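Long-range contacts in EvdO1 (Micromonospora carbonacea, PDB 4XBZ), which probably catalyses an oxidative cyclization in orthosomycin biosynthesis, as a metal-dependent oxygenase of the phytanoyl-CoA dioxygenase family with a double-stranded beta-helix fold: residues 182-187 and 254-259; 59-64 and 232-237. All coordinates share one frame; numbering follows the deposited sequence.

Contact 1. Residues 182-187 and 254-259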
loop_
_atom_site.group_PDB
_atom_site.type_symbol
_atom_site.label_atom_id
_atom_site.label_comp_id
_atom_site.label_asym_id
_atom_site.label_seq_id
_atom_site.Cartn_x
_atom_site.Cartn_y
_atom_site.Cartn_z
ATOM N N GLY A 182 3.119 14.575 -7.812
ATOM C CA GLY A 182 3.348 15.717 -8.679
ATOM C C GLY A 182 2.247 16.723 -8.467
ATOM O O GLY A 182 1.094 16.465 -8.812
ATOM N N ILE A 183 2.594 17.858 -7.869
ATOM C CA ILE A 183 1.622 18.916 -7.622
ATOM C C ILE A 183 1.752 20.009 -8.695
ATOM O O ILE A 183 2.810 20.616 -8.875
ATOM C CB ILE A 183 1.803 19.478 -6.222
ATOM C CG1 ILE A 183 1.770 18.316 -5.232
ATOM C CG2 ILE A 183 0.727 20.499 -5.903
ATOM C CD1 ILE A 183 1.952 18.711 -3.788
ATOM N N TYR A 184 0.671 20.218 -9.437
ATOM C CA TYR A 184 0.718 21.045 -10.635
ATOM C C TYR A 184 0.433 22.519 -10.364
ATOM O O TYR A 184 -0.622 22.879 -9.826
ATOM C CB TYR A 184 -0.259 20.493 -11.673
ATOM C CG TYR A 184 0.301 19.292 -12.378
ATOM C CD1 TYR A 184 0.591 18.125 -11.678
ATOM C CD2 TYR A 184 0.562 19.320 -13.739
ATOM C CE1 TYR A 184 1.121 17.023 -12.310
ATOM C CE2 TYR A 184 1.080 18.217 -14.381
ATOM C CZ TYR A 184 1.359 17.065 -13.656
ATOM O OH TYR A 184 1.897 15.962 -14.278
ATOM N N LEU A 185 1.389 23.361 -10.744
ATOM C CA LEU A 185 1.263 24.800 -10.571
ATOM C C LEU A 185 0.671 25.411 -11.839
ATOM O O LEU A 185 0.025 26.458 -11.807
ATOM C CB LEU A 185 2.613 25.440 -10.271
ATOM C CG LEU A 185 3.433 24.860 -9.123
ATOM C CD1 LEU A 185 4.487 25.853 -8.632
ATOM C CD2 LEU A 185 2.539 24.398 -7.986
ATOM N N ASP A 186 0.913 24.754 -12.963
ATOM C CA ASP A 186 0.379 25.212 -14.228
ATOM C C ASP A 186 -0.460 24.097 -14.836
ATOM O O ASP A 186 -0.232 22.918 -14.528
ATOM C CB ASP A 186 1.515 25.642 -15.155
ATOM C CG ASP A 186 2.405 26.676 -14.519
ATOM O OD1 ASP A 186 1.875 27.664 -13.954
ATOM O OD2 ASP A 186 3.636 26.490 -14.561
ATOM N N PRO A 187 -1.453 24.458 -15.667
ATOM C CA PRO A 187 -2.275 23.405 -16.277
ATOM C C PRO A 187 -1.440 22.533 -17.203
ATOM O O PRO A 187 -0.406 22.976 -17.714
ATOM C CB PRO A 187 -3.347 24.180 -17.051
ATOM C CG PRO A 187 -2.747 25.500 -17.322
ATOM C CD PRO A 187 -1.784 25.798 -16.195
ATOM N N ARG A 254 4.833 25.019 -17.629
ATOM C CA ARG A 254 4.483 23.710 -17.057
ATOM C C ARG A 254 5.302 23.359 -15.814
ATOM O O ARG A 254 6.167 22.493 -15.851
ATOM C CB ARG A 254 4.648 22.619 -18.120
ATOM C CG ARG A 254 3.694 22.768 -19.295
ATOM C CD ARG A 254 2.861 21.525 -19.474
ATOM N NE ARG A 254 2.964 20.673 -18.306
ATOM C CZ ARG A 254 3.407 19.420 -18.319
ATOM N NH1 ARG A 254 3.757 18.834 -19.450
ATOM N NH2 ARG A 254 3.488 18.759 -17.182
ATOM N N ARG A 255 5.040 24.057 -14.720
ATOM C CA ARG A 255 5.775 23.819 -13.490
ATOM C C ARG A 255 5.076 22.755 -12.634
ATOM O O ARG A 255 3.873 22.849 -12.361
ATOM C CB ARG A 255 5.933 25.125 -12.697
ATOM C CG ARG A 255 6.527 26.296 -13.497
ATOM C CD ARG A 255 6.237 27.629 -12.820
ATOM N NE ARG A 255 4.807 27.916 -12.719
ATOM C CZ ARG A 255 4.278 28.784 -11.861
ATOM N NH1 ARG A 255 5.069 29.448 -11.022
ATOM N NH2 ARG A 255 2.959 28.975 -11.829
ATOM N N VAL A 256 5.848 21.756 -12.210
ATOM C CA VAL A 256 5.358 20.728 -11.300
ATOM C C VAL A 256 6.304 20.542 -10.110
ATOM O O VAL A 256 7.512 20.386 -10.288
ATOM C CB VAL A 256 5.187 19.366 -12.010
ATOM C CG1 VAL A 256 4.710 18.300 -11.008
ATOM C CG2 VAL A 256 4.210 19.475 -13.170
ATOM N N ILE A 257 5.745 20.566 -8.904
ATOM C CA ILE A 257 6.490 20.266 -7.688
ATOM C C ILE A 257 6.346 18.782 -7.353
ATOM O O ILE A 257 5.224 18.303 -7.174
ATOM C CB ILE A 257 5.994 21.119 -6.501
ATOM C CG1 ILE A 257 6.494 22.552 -6.626
ATOM C CG2 ILE A 257 6.465 20.549 -5.173
ATOM C CD1 ILE A 257 5.907 23.473 -5.584
ATOM N N TYR A 258 7.476 18.068 -7.297
ATOM C CA TYR A 258 7.497 16.620 -7.048
ATOM C C TYR A 258 8.030 16.295 -5.667
ATOM O O TYR A 258 9.169 16.635 -5.329
ATOM C CB TYR A 258 8.356 15.864 -8.081
ATOM C CG TYR A 258 7.733 15.749 -9.456
ATOM C CD1 TYR A 258 6.766 14.779 -9.732
ATOM C CD2 TYR A 258 8.109 16.613 -10.485
ATOM C CE1 TYR A 258 6.189 14.670 -10.995
ATOM C CE2 TYR A 258 7.530 16.518 -11.746
ATOM C CZ TYR A 258 6.567 15.543 -12.000
ATOM O OH TYR A 258 5.996 15.453 -13.264
ATOM N N PHE A 259 7.194 15.615 -4.892
ATOM C CA PHE A 259 7.584 14.950 -3.650
ATOM C C PHE A 259 7.598 13.427 -3.825
ATOM O O PHE A 259 6.540 12.853 -4.077
ATOM C CB PHE A 259 6.602 15.284 -2.529
ATOM C CG PHE A 259 6.507 16.737 -2.188
ATOM C CD1 PHE A 259 7.546 17.618 -2.470
ATOM C CD2 PHE A 259 5.381 17.217 -1.530
ATOM C CE1 PHE A 259 7.439 18.956 -2.127
ATOM C CE2 PHE A 259 5.266 18.548 -1.188
ATOM C CZ PHE A 259 6.290 19.421 -1.482
HETATM O O HOH W 1 3.374 14.432 -13.034
HETATM O O HOH W 2 4.419 17.135 -15.627
HETATM O O HOH W 3 2.204 22.401 -14.790
#
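Asp186 OD2 accepts two bonds from Arg255: the side-chain NE lies 2.6 Å from it on its syn side, and the backbone N reaches its anti side at 2.8 Å. Arg255 NH2 meets the second carboxylate oxygen, Asp186 OD1, at 2.7 Å, which completes a side-on salt bridge with the two flat groups nearly coplanar (17° apart). The bend at chi3 (-62°) turns NE to the carboxylate, so side chain and backbone N converge on one oxygen, and Leu185 CB lies over one face of the guanidinium. With Asp186 replaced by an alanine, the Arg255 guanidinium would probably lose its counter-charge and its backbone N that acceptor. Beyond this clasp the strands run antiparallel, with Ile183 and Ile257 as a hydrogen-bonded pair. Alongside, Val256 CG2 sits over the centre of the Tyr184 ring, a CH-pi contact 3.6 Å from the centroid, and a water joins Tyr184 OH to the OH of Tyr258, whose side chain lies about 6 Å (nearest atoms) from the nickel. Ile183, Ile257 and Phe259 pack on helix 116-121, Leu185 and Arg255 rest on helix 66-86, and strands 235-239 and 139-147 flank the pair within the large sheet of the double-stranded beta-helix.

Contact 2. Residues 59-64 and 232-237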
loop_
_atom_site.group_PDB
_atom_site.type_symbol
_atom_site.label_atom_id
_atom_site.label_comp_id
_atom_site.label_asym_id
_atom_site.label_seq_id
_atom_site.Cartn_x
_atom_site.Cartn_y
_atom_site.Cartn_z
ATOM N N VAL A 59 -5.046 10.241 -10.396
ATOM C CA VAL A 59 -5.282 11.688 -10.375
ATOM C C VAL A 59 -6.103 12.091 -9.162
ATOM O O VAL A 59 -7.157 11.515 -8.894
ATOM C CB VAL A 59 -6.031 12.186 -11.633
ATOM C CG1 VAL A 59 -6.472 13.636 -11.458
ATOM C CG2 VAL A 59 -5.171 12.049 -12.854
ATOM N N VAL A 60 -5.606 13.080 -8.432
ATOM C CA VAL A 60 -6.330 13.660 -7.313
ATOM C C VAL A 60 -6.707 15.113 -7.637
ATOM O O VAL A 60 -5.819 15.987 -7.704
ATOM C CB VAL A 60 -5.489 13.624 -6.040
ATOM C CG1 VAL A 60 -6.220 14.321 -4.902
ATOM C CG2 VAL A 60 -5.129 12.175 -5.672
ATOM N N ARG A 61 -8.000 15.372 -7.837
ATOM C CA ARG A 61 -8.480 16.718 -8.186
ATOM C C ARG A 61 -8.650 17.599 -6.952
ATOM O O ARG A 61 -9.046 17.119 -5.893
ATOM C CB ARG A 61 -9.818 16.661 -8.938
ATOM C CG ARG A 61 -9.809 15.852 -10.222
ATOM C CD ARG A 61 -8.925 16.455 -11.296
ATOM N NE ARG A 61 -9.055 15.701 -12.549
ATOM C CZ ARG A 61 -8.310 15.896 -13.636
ATOM N NH1 ARG A 61 -7.364 16.838 -13.646
ATOM N NH2 ARG A 61 -8.511 15.138 -14.715
ATOM N N GLY A 62 -8.348 18.888 -7.099
ATOM C CA GLY A 62 -8.577 19.862 -6.040
ATOM C C GLY A 62 -7.865 19.645 -4.712
ATOM O O GLY A 62 -8.453 19.859 -3.650
ATOM N N LEU A 63 -6.604 19.228 -4.759
ATOM C CA LEU A 63 -5.821 19.044 -3.537
ATOM C C LEU A 63 -5.684 20.359 -2.767
ATOM O O LEU A 63 -5.856 20.399 -1.552
ATOM C CB LEU A 63 -4.434 18.474 -3.855
ATOM C CG LEU A 63 -3.483 18.391 -2.653
ATOM C CD1 LEU A 63 -3.944 17.355 -1.658
ATOM C CD2 LEU A 63 -2.040 18.132 -3.091
ATOM N N LEU A 64 -5.401 21.437 -3.487
ATOM C CA LEU A 64 -5.110 22.716 -2.848
ATOM C C LEU A 64 -6.296 23.672 -2.876
ATOM O O LEU A 64 -7.046 23.714 -3.858
ATOM C CB LEU A 64 -3.910 23.383 -3.523
ATOM C CG LEU A 64 -2.610 22.591 -3.610
ATOM C CD1 LEU A 64 -1.580 23.371 -4.418
ATOM C CD2 LEU A 64 -2.095 22.302 -2.221
ATOM N N PRO A 232 -4.363 23.453 -12.502
ATOM C CA PRO A 232 -3.430 23.805 -11.418
ATOM C C PRO A 232 -4.019 23.494 -10.034
ATOM O O PRO A 232 -5.235 23.625 -9.804
ATOM C CB PRO A 232 -3.201 25.309 -11.613
ATOM C CG PRO A 232 -3.426 25.533 -13.097
ATOM C CD PRO A 232 -4.571 24.575 -13.442
ATOM N N GLY A 233 -3.155 23.042 -9.133
ATOM C CA GLY A 233 -3.595 22.600 -7.816
ATOM C C GLY A 233 -4.072 21.161 -7.762
ATOM O O GLY A 233 -4.447 20.665 -6.696
ATOM N N ASP A 234 -4.095 20.497 -8.916
ATOM C CA ASP A 234 -4.379 19.062 -8.971
ATOM C C ASP A 234 -3.113 18.297 -8.671
ATOM O O ASP A 234 -2.021 18.848 -8.769
ATOM C CB ASP A 234 -4.899 18.628 -10.339
ATOM C CG ASP A 234 -6.329 19.009 -10.570
ATOM O OD1 ASP A 234 -7.033 19.359 -9.594
ATOM O OD2 ASP A 234 -6.750 18.935 -11.743
ATOM N N LEU A 235 -3.275 17.011 -8.365
ATOM C CA LEU A 235 -2.183 16.155 -7.928
ATOM C C LEU A 235 -2.111 14.851 -8.717
ATOM O O LEU A 235 -3.081 14.086 -8.773
ATOM C CB LEU A 235 -2.330 15.857 -6.428
ATOM C CG LEU A 235 -1.532 14.664 -5.890
ATOM C CD1 LEU A 235 -0.041 14.938 -5.867
ATOM C CD2 LEU A 235 -2.046 14.223 -4.517
ATOM N N LEU A 236 -0.965 14.603 -9.332
ATOM C CA LEU A 236 -0.736 13.320 -9.981
ATOM C C LEU A 236 0.159 12.415 -9.115
ATOM O O LEU A 236 1.292 12.760 -8.772
ATOM C CB LEU A 236 -0.114 13.499 -11.372
ATOM C CG LEU A 236 0.109 12.184 -12.140
ATOM C CD1 LEU A 236 -1.213 11.557 -12.532
ATOM C CD2 LEU A 236 1.002 12.364 -13.366
ATOM N N LEU A 237 -0.390 11.260 -8.755
ATOM C CA LEU A 237 0.333 10.216 -8.044
ATOM C C LEU A 237 0.804 9.192 -9.055
ATOM O O LEU A 237 -0.016 8.640 -9.807
ATOM C CB LEU A 237 -0.566 9.553 -6.990
ATOM C CG LEU A 237 -1.139 10.531 -5.959
ATOM C CD1 LEU A 237 -2.289 9.928 -5.167
ATOM C CD2 LEU A 237 -0.028 11.033 -5.037
#
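Val60 and Leu235 lie side by side and point the same way, the hydrogen-bonded pair of two antiparallel strands in the larger sheet of the double-stranded beta-helix fold. Val60 N donates to Leu235 O at 2.7 Å and Leu235 N returns a bond to Val60 O; being directly opposite, the two side chains emerge on the same face, with Leu235 CD2 against Val60 CB at 3.8 Å. CG2 of Val60 continues to Leu237 CD1, the two side chains crossing at an angle, while Leu63 comes across Leu235 with CD2 near its CB. Leu63 and Leu237 also meet helix 125-134, so this apolar face is closed by a helix. On the reverse face Val59 CG2 meets Leu236 CD1 at 4.0 Å, at the non-hydrogen-bonded pair.

One residue along from Leu235, Asp234 links the two segments with both carboxylate oxygens. Its OD2 takes Arg61 NH1 at 2.9 Å in a salt bridge. The guanidinium and carboxylate planes stand 60° apart: the oxygen lies at the guanidinium edge, yet NH1 approaches from above the carboxylate plane. The bend at chi2 (-66°) folds the arginine back along its strand, setting one face of its guanidinium against Val59 CG1. Arg61 NH1 also bonds Val229 O, and NH2 forms a salt bridge with Glu36 beyond the strand pair. The other oxygen, Asp234 OD1, accepts from Gly62 N at 2.9 Å, with the nitrogen placed nearly along the C-O axis and an N-H...O angle of 166°.

Overall arrangement
After strand 36-38 and helix 46-55 the chain lays down strand 57-61, then passes through several helices and strands, among them 139-147 and 157-160, before reaching 182-187. When it arrives at 232-237, contact 2 closes a loop of 167 residues; contact 1 closes a second, shorter one of 66 residues at 254-259. The loops cross, because 182-187 lies inside the first and 254-259 beyond its end. Strands 235-239 and 179-184 are neighbours, so the two contacts share one sheet and line up 57-61, 235-239, 179-184 and 256-263. Probable hydrogen bonds from Gly233 N to Tyr184 O and from Gly182 N to Leu236 O join them directly, and Pro232 packs against Leu185 and Pro187.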